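Local coordinates for protein UDP-glucose:anthocyanidin 3-O-glucosyltransferase (Clitoria ternatea, PDB 4REM) that belongs to the GT-B clan of glycosyltransferases, proteins built from two Rossmann-like domains that face each other across a deep cleft, here with DLM bound, at residues H17-L22 with N46-T51; K81-L86 with K188-S193; D114-S119 with A133-V138; S139-L144 with F365-I370. All coordinates share one frame; numbering follows the deposited sequence.

Contact 1: H17-L22 with N46-T51; sequences HLPPLL and NAFLFT. With DLM (3,5,7-trihydroxy-2-(3,4,5-trihydroxyphenyl)chromenium), chain B.
Pro19 and Leu49 mark the closest backbone approach, CA to CA 7.1 Å, where the short axes of helices 18-22 and 46-50 pass 10.6 Å apart with their N-to-C directions at 57°. Leu49 lies at the centre of the contact. Its CG lies beside its own backbone N (chi1 -81°), which brings the branched end against the other helix: CD1 rests on Leu18 CB at 3.7 Å and meets the end of Leu22, while CD2 turns toward the start of Pro19. A branched aliphatic residue suits this spot because its two methyls spread over Leu18, Pro19 and Leu22. On one flank Leu18 CD1 lies obliquely against Phe48 CD2 at 3.8 Å, and Pro19 CD sits at the edge of the same ring, 4.1 Å from Phe48 CE2. The two helices follow the adjacent strands 6-10 and 36-42 of the N-terminal Rossmann-like domain and pack side by side on one face of its parallel sheet. On the other flank Leu22, its CG anti to the backbone N (chi1 -177°), brings CD1 to Phe50 CE1 at 3.5 Å; Leu49 CB backs one face of that ring, and Phe39 joins it edge-to-face. His17 leaves this apolar seam for the cleft: its NE2 is hydrogen-bonded to DLM O27 at 2.5 Å, close to the ring plane, while ND1 is held by Asp114 OD1.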
# COMPACT_ATOMS: atom_id res chain seq x y z
N HIS A 17 3.28 4.86 -3.02
CA HIS A 17 2.51 4.74 -4.25
C HIS A 17 3.42 4.59 -5.47
O HIS A 17 2.99 4.12 -6.52
CB HIS A 17 1.61 5.97 -4.45
CG HIS A 17 0.38 5.97 -3.59
ND1 HIS A 17 -0.86 5.65 -4.09
CD2 HIS A 17 0.20 6.27 -2.29
CE1 HIS A 17 -1.76 5.74 -3.12
NE2 HIS A 17 -1.14 6.11 -2.02
N LEU A 18 4.68 4.98 -5.31
CA LEU A 18 5.62 5.02 -6.43
C LEU A 18 6.22 3.66 -6.85
O LEU A 18 6.18 3.31 -8.03
CB LEU A 18 6.71 6.08 -6.18
CG LEU A 18 6.24 7.53 -6.21
CD1 LEU A 18 7.14 8.42 -5.37
CD2 LEU A 18 6.19 8.03 -7.64
N PRO A 19 6.78 2.88 -5.89
CA PRO A 19 7.31 1.58 -6.31
C PRO A 19 6.32 0.59 -6.96
O PRO A 19 6.71 -0.06 -7.93
CB PRO A 19 7.89 1.00 -5.01
CG PRO A 19 8.20 2.19 -4.18
CD PRO A 19 7.11 3.17 -4.49
N PRO A 20 5.08 0.45 -6.43
CA PRO A 20 4.21 -0.57 -7.04
C PRO A 20 3.82 -0.25 -8.49
O PRO A 20 3.57 -1.18 -9.26
CB PRO A 20 2.96 -0.55 -6.15
CG PRO A 20 3.39 0.10 -4.88
CD PRO A 20 4.41 1.10 -5.29
N LEU A 21 3.76 1.03 -8.84
CA LEU A 21 3.42 1.41 -10.21
C LEU A 21 4.62 1.26 -11.14
O LEU A 21 4.46 0.90 -12.31
CB LEU A 21 2.87 2.84 -10.26
CG LEU A 21 2.32 3.27 -11.61
CD1 LEU A 21 1.39 2.21 -12.16
CD2 LEU A 21 1.59 4.59 -11.50
N LEU A 22 5.82 1.53 -10.63
CA LEU A 22 7.03 1.30 -11.41
C LEU A 22 7.20 -0.19 -11.66
O LEU A 22 7.60 -0.61 -12.74
CB LEU A 22 8.26 1.87 -10.69
CG LEU A 22 9.56 1.74 -11.47
CD1 LEU A 22 9.47 2.54 -12.76
CD2 LEU A 22 10.77 2.17 -10.65
N ASN A 46 10.47 11.51 -8.94
CA ASN A 46 11.43 10.93 -9.89
C ASN A 46 12.78 10.67 -9.23
O ASN A 46 13.42 9.66 -9.50
CB ASN A 46 11.60 11.83 -11.11
CG ASN A 46 10.38 11.83 -12.02
OD1 ASN A 46 9.56 10.91 -11.97
ND2 ASN A 46 10.27 12.85 -12.86
N ALA A 47 13.21 11.59 -8.38
CA ALA A 47 14.45 11.40 -7.64
C ALA A 47 14.34 10.18 -6.73
O ALA A 47 15.30 9.43 -6.56
CB ALA A 47 14.78 12.64 -6.83
N PHE A 48 13.16 9.99 -6.15
CA PHE A 48 12.91 8.87 -5.25
C PHE A 48 13.04 7.52 -5.96
O PHE A 48 13.60 6.57 -5.41
CB PHE A 48 11.51 9.00 -4.63
CG PHE A 48 11.17 7.89 -3.68
CD1 PHE A 48 11.65 7.90 -2.38
CD2 PHE A 48 10.35 6.84 -4.08
CE1 PHE A 48 11.33 6.89 -1.50
CE2 PHE A 48 10.03 5.82 -3.21
CZ PHE A 48 10.52 5.84 -1.91
N LEU A 49 12.52 7.44 -7.18
CA LEU A 49 12.49 6.17 -7.91
C LEU A 49 13.73 5.91 -8.78
O LEU A 49 14.23 4.79 -8.81
CB LEU A 49 11.23 6.07 -8.78
CG LEU A 49 9.93 5.64 -8.11
CD1 LEU A 49 8.85 5.36 -9.14
CD2 LEU A 49 10.16 4.41 -7.24
N PHE A 50 14.21 6.93 -9.47
CA PHE A 50 15.18 6.73 -10.55
C PHE A 50 16.60 7.27 -10.33
O PHE A 50 17.38 7.32 -11.27
CB PHE A 50 14.63 7.34 -11.85
CG PHE A 50 13.22 6.93 -12.17
CD1 PHE A 50 12.95 5.68 -12.71
CD2 PHE A 50 12.16 7.81 -11.96
CE1 PHE A 50 11.66 5.31 -13.02
CE2 PHE A 50 10.87 7.44 -12.27
CZ PHE A 50 10.61 6.19 -12.80
N THR A 51 16.93 7.67 -9.10
CA THR A 51 18.23 8.30 -8.84
C THR A 51 19.42 7.41 -9.22
O THR A 51 20.19 7.75 -10.12
CB THR A 51 18.36 8.79 -7.38
OG1 THR A 51 17.54 9.95 -7.20
CG2 THR A 51 19.80 9.15 -7.06
O12 DLM B . -4.30 8.12 2.40
C11 DLM B . -3.11 7.78 1.81
C14 DLM B . -1.96 8.70 2.04
C15 DLM B . -0.75 8.59 1.35
C1 DLM B . -7.75 5.72 1.94
C2 DLM B . -6.59 5.28 1.30
O21 DLM B . 1.48 9.33 0.90
O22 DLM B . -1.38 11.61 4.21
C3 DLM B . -5.35 6.10 1.44
C18 DLM B . -1.16 10.64 3.29
C19 DLM B . -2.15 9.71 2.98
C17 DLM B . 0.14 10.55 2.58
O24 DLM B . 1.14 11.44 2.85
C16 DLM B . 0.31 9.47 1.58
C10 DLM B . -3.03 6.52 0.99
O27 DLM B . -1.87 6.12 0.38
C9 DLM B . -4.16 5.73 0.83
C4 DLM B . -5.41 7.34 2.24
C5 DLM B . -6.62 7.69 2.84
C6 DLM B . -7.76 6.90 2.69
O29 DLM B . -8.92 7.29 3.29
O30 DLM B . -6.59 4.13 0.58

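Contact 2: K81-L86 with K188-S193; sequences KLDLFL and KETLFS. With DLM (3,5,7-trihydroxy-2-(3,4,5-trihydroxyphenyl)chromenium), chain B.
A capping box opens helix 191-196, and Asp83 of helix 80-86 adds a second acceptor to that helix start by taking a weak hydrogen bond from Phe192 N to its OD1 (2.8 Å, N-H...O angle 125°). A carboxylate is apt here, since the amides at the beginning of a helix probably help to stabilise its negative charge. In the box itself, Thr190 OG1 accepts from Ser193 N at 2.9 Å; a first torsion of 61° sets this hydroxyl between Thr190's backbone N and carbonyl carbon, facing the helix. The return bond runs from Thr190 N to Ser193 OG, also 2.9 Å. Both helices belong to connections that leave the C-terminal ends of strands in the N-terminal Rossmann-like domain, helix 80-86 following strand 59-64 and helix 191-196 coming after strand 131-135, and together they line one side of the DLM site. Phe192 is the shared surface. Leu82 CD1 stands over the centre of its ring, 3.9 Å from the centroid and 2° off the normal, a CH-pi contact, and the same methyl lies 3.4 Å from DLM C18. Leu86 CD1 approaches the ring at its edge, 4.0 Å from Phe192 CD1. Farther round the rim Phe192 CE2 comes within 3.5 Å of DLM O12. Leu86 CB also meets Leu191 CD2, at 4.1 Å, in a small aliphatic patch.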
# COMPACT_ATOMS: atom_id res chain seq x y z
N LYS A 81 1.05 18.44 0.90
CA LYS A 81 1.75 18.17 -0.36
C LYS A 81 0.86 17.43 -1.35
O LYS A 81 0.96 17.63 -2.56
CB LYS A 81 3.05 17.40 -0.11
CG LYS A 81 4.21 18.24 0.41
CD LYS A 81 5.48 17.41 0.51
CE LYS A 81 6.61 18.19 1.17
NZ LYS A 81 7.81 17.35 1.44
N LEU A 82 -0.00 16.56 -0.83
CA LEU A 82 -0.94 15.83 -1.67
C LEU A 82 -1.94 16.80 -2.30
O LEU A 82 -2.22 16.74 -3.50
CB LEU A 82 -1.68 14.76 -0.86
CG LEU A 82 -0.90 13.91 0.14
CD1 LEU A 82 -1.82 12.92 0.82
CD2 LEU A 82 0.26 13.19 -0.51
N ASP A 83 -2.48 17.69 -1.47
CA ASP A 83 -3.44 18.69 -1.93
C ASP A 83 -2.83 19.63 -2.95
O ASP A 83 -3.45 19.99 -3.94
CB ASP A 83 -3.97 19.50 -0.74
CG ASP A 83 -4.91 18.70 0.14
OD1 ASP A 83 -5.50 17.72 -0.35
OD2 ASP A 83 -5.07 19.07 1.32
N LEU A 84 -1.59 20.04 -2.69
CA LEU A 84 -0.88 20.96 -3.57
C LEU A 84 -0.64 20.36 -4.96
O LEU A 84 -0.79 21.05 -5.97
CB LEU A 84 0.43 21.42 -2.93
CG LEU A 84 0.27 22.41 -1.79
CD1 LEU A 84 1.60 22.74 -1.13
CD2 LEU A 84 -0.41 23.68 -2.29
N PHE A 85 -0.27 19.08 -5.01
CA PHE A 85 -0.10 18.41 -6.30
C PHE A 85 -1.43 18.25 -7.01
O PHE A 85 -1.54 18.50 -8.21
CB PHE A 85 0.57 17.04 -6.13
CG PHE A 85 0.59 16.23 -7.40
CD1 PHE A 85 1.48 16.54 -8.42
CD2 PHE A 85 -0.28 15.17 -7.58
CE1 PHE A 85 1.50 15.81 -9.59
CE2 PHE A 85 -0.27 14.44 -8.75
CZ PHE A 85 0.63 14.75 -9.76
N LEU A 86 -2.45 17.83 -6.27
CA LEU A 86 -3.77 17.62 -6.85
C LEU A 86 -4.39 18.93 -7.35
O LEU A 86 -5.24 18.92 -8.24
CB LEU A 86 -4.70 16.93 -5.85
CG LEU A 86 -4.39 15.46 -5.54
CD1 LEU A 86 -5.26 14.95 -4.41
CD2 LEU A 86 -4.56 14.61 -6.77
N LYS A 188 -13.49 20.33 7.39
CA LYS A 188 -12.49 19.27 7.50
C LYS A 188 -12.18 18.61 6.15
O LYS A 188 -11.20 17.87 6.04
CB LYS A 188 -12.94 18.22 8.51
CG LYS A 188 -12.84 18.67 9.96
CD LYS A 188 -13.22 17.54 10.91
CE LYS A 188 -12.87 17.89 12.35
NZ LYS A 188 -13.15 16.76 13.28
N GLU A 189 -13.00 18.87 5.15
CA GLU A 189 -12.79 18.30 3.82
C GLU A 189 -11.56 18.89 3.14
O GLU A 189 -11.41 20.10 3.02
CB GLU A 189 -14.01 18.53 2.92
CG GLU A 189 -15.24 17.74 3.31
CD GLU A 189 -16.38 17.92 2.32
OE1 GLU A 189 -17.43 18.47 2.72
OE2 GLU A 189 -16.23 17.51 1.15
N THR A 190 -10.67 18.00 2.69
CA THR A 190 -9.49 18.41 1.93
C THR A 190 -9.70 18.11 0.46
O THR A 190 -10.62 17.37 0.10
CB THR A 190 -8.23 17.67 2.42
OG1 THR A 190 -8.40 16.26 2.24
CG2 THR A 190 -7.98 17.97 3.88
N LEU A 191 -8.86 18.69 -0.39
CA LEU A 191 -8.87 18.38 -1.81
C LEU A 191 -8.56 16.90 -2.01
O LEU A 191 -9.03 16.28 -2.96
CB LEU A 191 -7.86 19.25 -2.56
CG LEU A 191 -7.82 19.12 -4.08
CD1 LEU A 191 -9.22 19.27 -4.66
CD2 LEU A 191 -6.89 20.15 -4.68
N PHE A 192 -7.77 16.34 -1.10
CA PHE A 192 -7.43 14.92 -1.13
C PHE A 192 -8.64 14.05 -0.83
O PHE A 192 -8.89 13.06 -1.52
CB PHE A 192 -6.31 14.64 -0.12
CG PHE A 192 -5.88 13.20 -0.10
CD1 PHE A 192 -5.36 12.60 -1.23
CD2 PHE A 192 -5.97 12.46 1.07
CE1 PHE A 192 -4.96 11.27 -1.21
CE2 PHE A 192 -5.57 11.13 1.10
CZ PHE A 192 -5.06 10.54 -0.04
N SER A 193 -9.40 14.42 0.20
CA SER A 193 -10.57 13.64 0.61
C SER A 193 -11.70 13.77 -0.40
O SER A 193 -12.46 12.82 -0.61
CB SER A 193 -11.04 14.07 2.01
OG SER A 193 -11.61 15.36 1.98
O12 DLM B . -4.30 8.12 2.40
C11 DLM B . -3.11 7.78 1.81
C14 DLM B . -1.96 8.70 2.04
C15 DLM B . -0.75 8.59 1.35
C1 DLM B . -7.75 5.72 1.94
C2 DLM B . -6.59 5.28 1.30
O21 DLM B . 1.48 9.33 0.90
O22 DLM B . -1.38 11.61 4.21
C3 DLM B . -5.35 6.10 1.44
C18 DLM B . -1.16 10.64 3.29
C19 DLM B . -2.15 9.71 2.98
C17 DLM B . 0.14 10.55 2.58
O24 DLM B . 1.14 11.44 2.85
C16 DLM B . 0.31 9.47 1.58
C10 DLM B . -3.03 6.52 0.99
O27 DLM B . -1.87 6.12 0.38
C9 DLM B . -4.16 5.73 0.83
C4 DLM B . -5.41 7.34 2.24
C5 DLM B . -6.62 7.69 2.84
C6 DLM B . -7.76 6.90 2.69
O29 DLM B . -8.92 7.29 3.29
O30 DLM B . -6.59 4.13 0.58

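Contact 3: D114-S119 with A133-V138; sequences DAFVTS and AFWPNV. With DLM (3,5,7-trihydroxy-2-(3,4,5-trihydroxyphenyl)chromenium), chain B.
Phe116 (chi1 -71°) and Asn137 (chi1 -46°) both hold CG beside the backbone N, which sends ring and amide toward each other from opposite directions with their planes nearly parallel. Asn137 OD1 arrives 3.4 Å from Phe116 CZ, and it also lies over the centre of the Trp135 six-membered ring, while a water donates to it at 2.9 Å. That water sits over one face of Phe116. The amide's other end, ND2, comes 3.4 Å from DLM C9, and the rim of Phe116 reaches the same part of the ligand. A rigid ring suits this place, since one rim can meet the ligand while another meets Trp135. Phe116 also turns its edge toward the face of Trp135 in an offset edge-to-face pair, planes at 89°. Trp135 is itself fixed by a nearly straight bond from NE1 to Val138 O, 3.1 Å, which lies in the indole plane yet meets the carbonyl from above its own plane. Ala115, small enough to sit against the rim of the indole, places CB near its plane, 3.6 Å from Trp135 CE3. In the sheet, Asp114 and Phe134 form a parallel bridge that ends with Ala115 N giving its hydrogen to Phe134 O at 3.0 Å. Asp114 then turns the chain: its OD2 accepts from Phe116 N at 2.9 Å through the anti lone pair, an Asx turn. Strand 110-114 lies between strands 6-10 and 131-135, the latter bordered in turn by 208-211; Phe134 packs on helix 18-31, Val117 on helix 89-104 and Phe116 on Leu196 of helix 191-196.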
# COMPACT_ATOMS: atom_id res chain seq x y z
N ASP A 114 -2.47 6.16 -11.27
CA ASP A 114 -2.91 5.87 -9.92
C ASP A 114 -4.32 6.44 -9.78
O ASP A 114 -4.60 7.54 -10.26
CB ASP A 114 -1.98 6.54 -8.91
CG ASP A 114 -2.28 6.15 -7.47
OD1 ASP A 114 -1.47 5.42 -6.87
OD2 ASP A 114 -3.33 6.58 -6.95
N ALA A 115 -5.21 5.68 -9.15
CA ALA A 115 -6.62 6.07 -9.06
C ALA A 115 -6.84 7.43 -8.41
O ALA A 115 -7.87 8.07 -8.62
CB ALA A 115 -7.42 4.99 -8.34
N PHE A 116 -5.86 7.87 -7.61
CA PHE A 116 -5.97 9.14 -6.91
C PHE A 116 -5.79 10.34 -7.84
O PHE A 116 -6.32 11.42 -7.58
CB PHE A 116 -4.95 9.22 -5.76
CG PHE A 116 -5.26 8.31 -4.60
CD1 PHE A 116 -6.44 7.56 -4.56
CD2 PHE A 116 -4.39 8.22 -3.52
CE1 PHE A 116 -6.72 6.73 -3.49
CE2 PHE A 116 -4.67 7.39 -2.45
CZ PHE A 116 -5.83 6.65 -2.43
N VAL A 117 -5.05 10.15 -8.93
CA VAL A 117 -4.86 11.20 -9.92
C VAL A 117 -6.08 11.25 -10.84
O VAL A 117 -6.00 10.90 -12.02
CB VAL A 117 -3.57 10.97 -10.74
CG1 VAL A 117 -3.21 12.22 -11.54
CG2 VAL A 117 -2.42 10.62 -9.81
N THR A 118 -7.20 11.71 -10.29
CA THR A 118 -8.47 11.72 -11.02
C THR A 118 -8.48 12.68 -12.20
O THR A 118 -9.31 12.55 -13.10
CB THR A 118 -9.65 12.03 -10.08
OG1 THR A 118 -9.38 13.24 -9.35
CG2 THR A 118 -9.86 10.90 -9.10
N SER A 119 -7.57 13.65 -12.20
CA SER A 119 -7.47 14.61 -13.29
C SER A 119 -7.00 13.94 -14.58
O SER A 119 -7.29 14.43 -15.67
CB SER A 119 -6.54 15.76 -12.92
OG SER A 119 -7.06 16.53 -11.86
N ALA A 133 -7.05 2.73 -14.29
CA ALA A 133 -6.79 3.09 -12.90
C ALA A 133 -5.96 2.02 -12.20
O ALA A 133 -6.25 0.83 -12.30
CB ALA A 133 -8.10 3.32 -12.16
N PHE A 134 -4.92 2.46 -11.49
CA PHE A 134 -4.09 1.54 -10.71
C PHE A 134 -4.40 1.69 -9.23
O PHE A 134 -4.50 2.81 -8.72
CB PHE A 134 -2.60 1.81 -10.98
CG PHE A 134 -1.67 0.96 -10.17
CD1 PHE A 134 -1.59 -0.41 -10.39
CD2 PHE A 134 -0.87 1.53 -9.19
CE1 PHE A 134 -0.73 -1.20 -9.64
CE2 PHE A 134 -0.01 0.74 -8.44
CZ PHE A 134 0.06 -0.62 -8.67
N TRP A 135 -4.54 0.56 -8.54
CA TRP A 135 -4.95 0.57 -7.13
C TRP A 135 -3.98 -0.18 -6.23
O TRP A 135 -4.08 -1.40 -6.07
CB TRP A 135 -6.35 -0.02 -7.01
CG TRP A 135 -6.97 0.17 -5.66
CD1 TRP A 135 -7.01 -0.73 -4.64
CD2 TRP A 135 -7.63 1.34 -5.19
NE1 TRP A 135 -7.66 -0.19 -3.56
CE2 TRP A 135 -8.06 1.09 -3.88
CE3 TRP A 135 -7.92 2.59 -5.75
CZ2 TRP A 135 -8.75 2.03 -3.11
CZ3 TRP A 135 -8.60 3.53 -5.00
CH2 TRP A 135 -9.01 3.24 -3.69
N PRO A 136 -3.02 0.55 -5.63
CA PRO A 136 -2.01 -0.01 -4.73
C PRO A 136 -2.44 0.03 -3.27
O PRO A 136 -1.64 -0.29 -2.39
CB PRO A 136 -0.83 0.93 -4.94
CG PRO A 136 -1.48 2.26 -5.16
CD PRO A 136 -2.76 1.98 -5.90
N ASN A 137 -3.68 0.42 -3.00
CA ASN A 137 -4.18 0.51 -1.64
C ASN A 137 -4.79 -0.81 -1.18
O ASN A 137 -4.67 -1.82 -1.88
CB ASN A 137 -5.20 1.63 -1.53
CG ASN A 137 -4.74 2.91 -2.20
OD1 ASN A 137 -5.36 3.39 -3.15
ND2 ASN A 137 -3.64 3.47 -1.72
N VAL A 138 -5.43 -0.82 -0.02
CA VAL A 138 -6.16 -2.00 0.44
C VAL A 138 -7.28 -2.29 -0.56
O VAL A 138 -8.12 -1.43 -0.81
CB VAL A 138 -6.75 -1.80 1.86
CG1 VAL A 138 -7.57 -3.02 2.27
CG2 VAL A 138 -5.64 -1.56 2.86
O12 DLM B . -4.30 8.12 2.40
C11 DLM B . -3.11 7.78 1.81
C14 DLM B . -1.96 8.70 2.04
C15 DLM B . -0.75 8.59 1.35
C1 DLM B . -7.75 5.72 1.94
C2 DLM B . -6.59 5.28 1.30
O21 DLM B . 1.48 9.33 0.90
O22 DLM B . -1.38 11.61 4.21
C3 DLM B . -5.35 6.10 1.44
C18 DLM B . -1.16 10.64 3.29
C19 DLM B . -2.15 9.71 2.98
C17 DLM B . 0.14 10.55 2.58
O24 DLM B . 1.14 11.44 2.85
C16 DLM B . 0.31 9.47 1.58
C10 DLM B . -3.03 6.52 0.99
O27 DLM B . -1.87 6.12 0.38
C9 DLM B . -4.16 5.73 0.83
C4 DLM B . -5.41 7.34 2.24
C5 DLM B . -6.62 7.69 2.84
C6 DLM B . -7.76 6.90 2.69
O29 DLM B . -8.92 7.29 3.29
O30 DLM B . -6.59 4.13 0.58
O HOH W 1 -4.39 5.12 -5.32

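Contact 4: S139-L144 with F365-I370; sequences SCSLSL and FGDQGI. With DLM (3,5,7-trihydroxy-2-(3,4,5-trihydroxyphenyl)chromenium), chain B.
Asp367 starts with its CB against Ser141 CB, 4.0 Å away, and its first torsion of 58° sets CG between the backbone N and the carbonyl carbon, which puts CG 3.1 Å from DLM O30. From there OD2 takes a weak hydrogen bond from DLM O30 at 2.9 Å and a second bond from Val138 N, while OD1 binds a glycerol probably left from crystallisation. Ser141 OG is 3.6 Å from Asp367 OD2, but its hydrogen bond is to Val138 O. A carboxylate suits this place because it can accept from several sides at once. Asp367 is the N-cap residue of helix 368-378, although its side chain makes no capping bond. In this GT-B fold the helix belongs to the C-terminal domain and residues 139-144 to the N-terminal one, and the contact joins the two beside the cleft. Ile370 makes the apolar part: its CD1 meets Leu144 CD1 tip to tip at 3.8 Å, and CG2 lies 4.3 Å from Cys140 CB. Phe365 to Gln368 form a type II' turn in which Gly366, whose positive phi suits glycine and where a CB would crowd DLM C5, brings CA within 3.4 Å of DLM C6. Phe365 CE1 approaches DLM C19 at 3.6 Å.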
# COMPACT_ATOMS: atom_id res chain seq x y z
N SER A 139 -7.26 -3.48 -1.14
CA SER A 139 -8.19 -3.84 -2.20
C SER A 139 -9.65 -3.79 -1.75
O SER A 139 -10.50 -3.23 -2.45
CB SER A 139 -7.87 -5.23 -2.75
OG SER A 139 -7.82 -6.19 -1.71
N CYS A 140 -9.92 -4.35 -0.58
CA CYS A 140 -11.28 -4.42 -0.05
C CYS A 140 -11.91 -3.05 0.19
O CYS A 140 -13.12 -2.95 0.38
CB CYS A 140 -11.31 -5.25 1.24
SG CYS A 140 -10.88 -6.98 1.02
N SER A 141 -11.09 -2.01 0.18
CA SER A 141 -11.58 -0.66 0.43
C SER A 141 -12.19 -0.03 -0.82
O SER A 141 -12.76 1.06 -0.76
CB SER A 141 -10.46 0.23 0.98
OG SER A 141 -9.39 0.32 0.06
N LEU A 142 -12.07 -0.71 -1.96
CA LEU A 142 -12.67 -0.24 -3.21
C LEU A 142 -14.19 -0.18 -3.11
O LEU A 142 -14.83 0.69 -3.70
CB LEU A 142 -12.27 -1.14 -4.38
CG LEU A 142 -10.93 -0.85 -5.06
CD1 LEU A 142 -10.56 -1.97 -6.02
CD2 LEU A 142 -11.00 0.47 -5.80
N SER A 143 -14.76 -1.11 -2.34
CA SER A 143 -16.21 -1.20 -2.18
C SER A 143 -16.80 0.01 -1.47
O SER A 143 -17.92 0.43 -1.77
CB SER A 143 -16.56 -2.48 -1.42
OG SER A 143 -17.96 -2.62 -1.28
N LEU A 144 -16.04 0.56 -0.52
CA LEU A 144 -16.49 1.69 0.29
C LEU A 144 -16.95 2.89 -0.55
O LEU A 144 -17.98 3.50 -0.26
CB LEU A 144 -15.36 2.14 1.23
CG LEU A 144 -14.83 1.17 2.27
CD1 LEU A 144 -13.64 1.77 2.99
CD2 LEU A 144 -15.91 0.79 3.26
N PHE A 365 -4.61 5.60 10.15
CA PHE A 365 -5.47 6.41 9.28
C PHE A 365 -5.80 5.69 7.97
O PHE A 365 -5.39 4.55 7.76
CB PHE A 365 -4.80 7.74 8.97
CG PHE A 365 -3.55 7.62 8.14
CD1 PHE A 365 -3.59 7.81 6.76
CD2 PHE A 365 -2.34 7.30 8.73
CE1 PHE A 365 -2.44 7.70 6.00
CE2 PHE A 365 -1.19 7.19 7.97
CZ PHE A 365 -1.24 7.38 6.60
N GLY A 366 -6.54 6.38 7.11
CA GLY A 366 -6.86 5.88 5.79
C GLY A 366 -7.58 4.54 5.78
O GLY A 366 -8.58 4.36 6.47
N ASP A 367 -7.06 3.61 4.99
CA ASP A 367 -7.66 2.29 4.85
C ASP A 367 -6.91 1.24 5.65
O ASP A 367 -7.01 0.04 5.37
CB ASP A 367 -7.74 1.90 3.38
CG ASP A 367 -6.38 1.89 2.70
OD1 ASP A 367 -5.41 2.39 3.29
OD2 ASP A 367 -6.29 1.38 1.57
N GLN A 368 -6.16 1.68 6.66
CA GLN A 368 -5.43 0.77 7.53
C GLN A 368 -6.39 0.05 8.47
O GLN A 368 -6.12 -1.06 8.92
CB GLN A 368 -4.37 1.53 8.33
CG GLN A 368 -3.25 2.11 7.47
CD GLN A 368 -2.42 3.14 8.21
OE1 GLN A 368 -2.68 3.46 9.37
NE2 GLN A 368 -1.40 3.67 7.54
N GLY A 369 -7.51 0.70 8.77
CA GLY A 369 -8.55 0.09 9.58
C GLY A 369 -9.24 -1.03 8.83
O GLY A 369 -9.64 -2.03 9.42
N ILE A 370 -9.39 -0.85 7.52
CA ILE A 370 -9.97 -1.88 6.67
C ILE A 370 -9.04 -3.08 6.60
O ILE A 370 -9.48 -4.23 6.71
CB ILE A 370 -10.25 -1.36 5.25
CG1 ILE A 370 -11.09 -0.08 5.30
CG2 ILE A 370 -10.93 -2.43 4.41
CD1 ILE A 370 -12.43 -0.25 5.99
O12 DLM B . -4.30 8.12 2.40
C11 DLM B . -3.11 7.78 1.81
C14 DLM B . -1.96 8.70 2.04
C15 DLM B . -0.75 8.59 1.35
C1 DLM B . -7.75 5.72 1.94
C2 DLM B . -6.59 5.28 1.30
O21 DLM B . 1.48 9.33 0.90
O22 DLM B . -1.38 11.61 4.21
C3 DLM B . -5.35 6.10 1.44
C18 DLM B . -1.16 10.64 3.29
C19 DLM B . -2.15 9.71 2.98
C17 DLM B . 0.14 10.55 2.58
O24 DLM B . 1.14 11.44 2.85
C16 DLM B . 0.31 9.47 1.58
C10 DLM B . -3.03 6.52 0.99
O27 DLM B . -1.87 6.12 0.38
C9 DLM B . -4.16 5.73 0.83
C4 DLM B . -5.41 7.34 2.24
C5 DLM B . -6.62 7.69 2.84
C6 DLM B . -7.76 6.90 2.69
O29 DLM B . -8.92 7.29 3.29
O30 DLM B . -6.59 4.13 0.58

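All four contacts touch DLM, but from different depths of the fold. Contacts 3 and 4 are buried; contacts 1 and 2 are only partly so, with Phe48 exposed on the outer side of contact 1. Contacts 1 to 3 lie within the N-terminal domain, whereas contact 4 brings in the C-terminal one. Chemistry follows place: contact 1 is aliphatic and aromatic between helices, contact 2 adds a carboxylate at a helix start, contact 3 combines a strand bond with polar and aromatic groups, and contact 4 mixes one acid with a small apolar patch. Contact 3 is the hub, bonded to contact 1 through His17 and to contact 4 through Val138, and packed on contact 2.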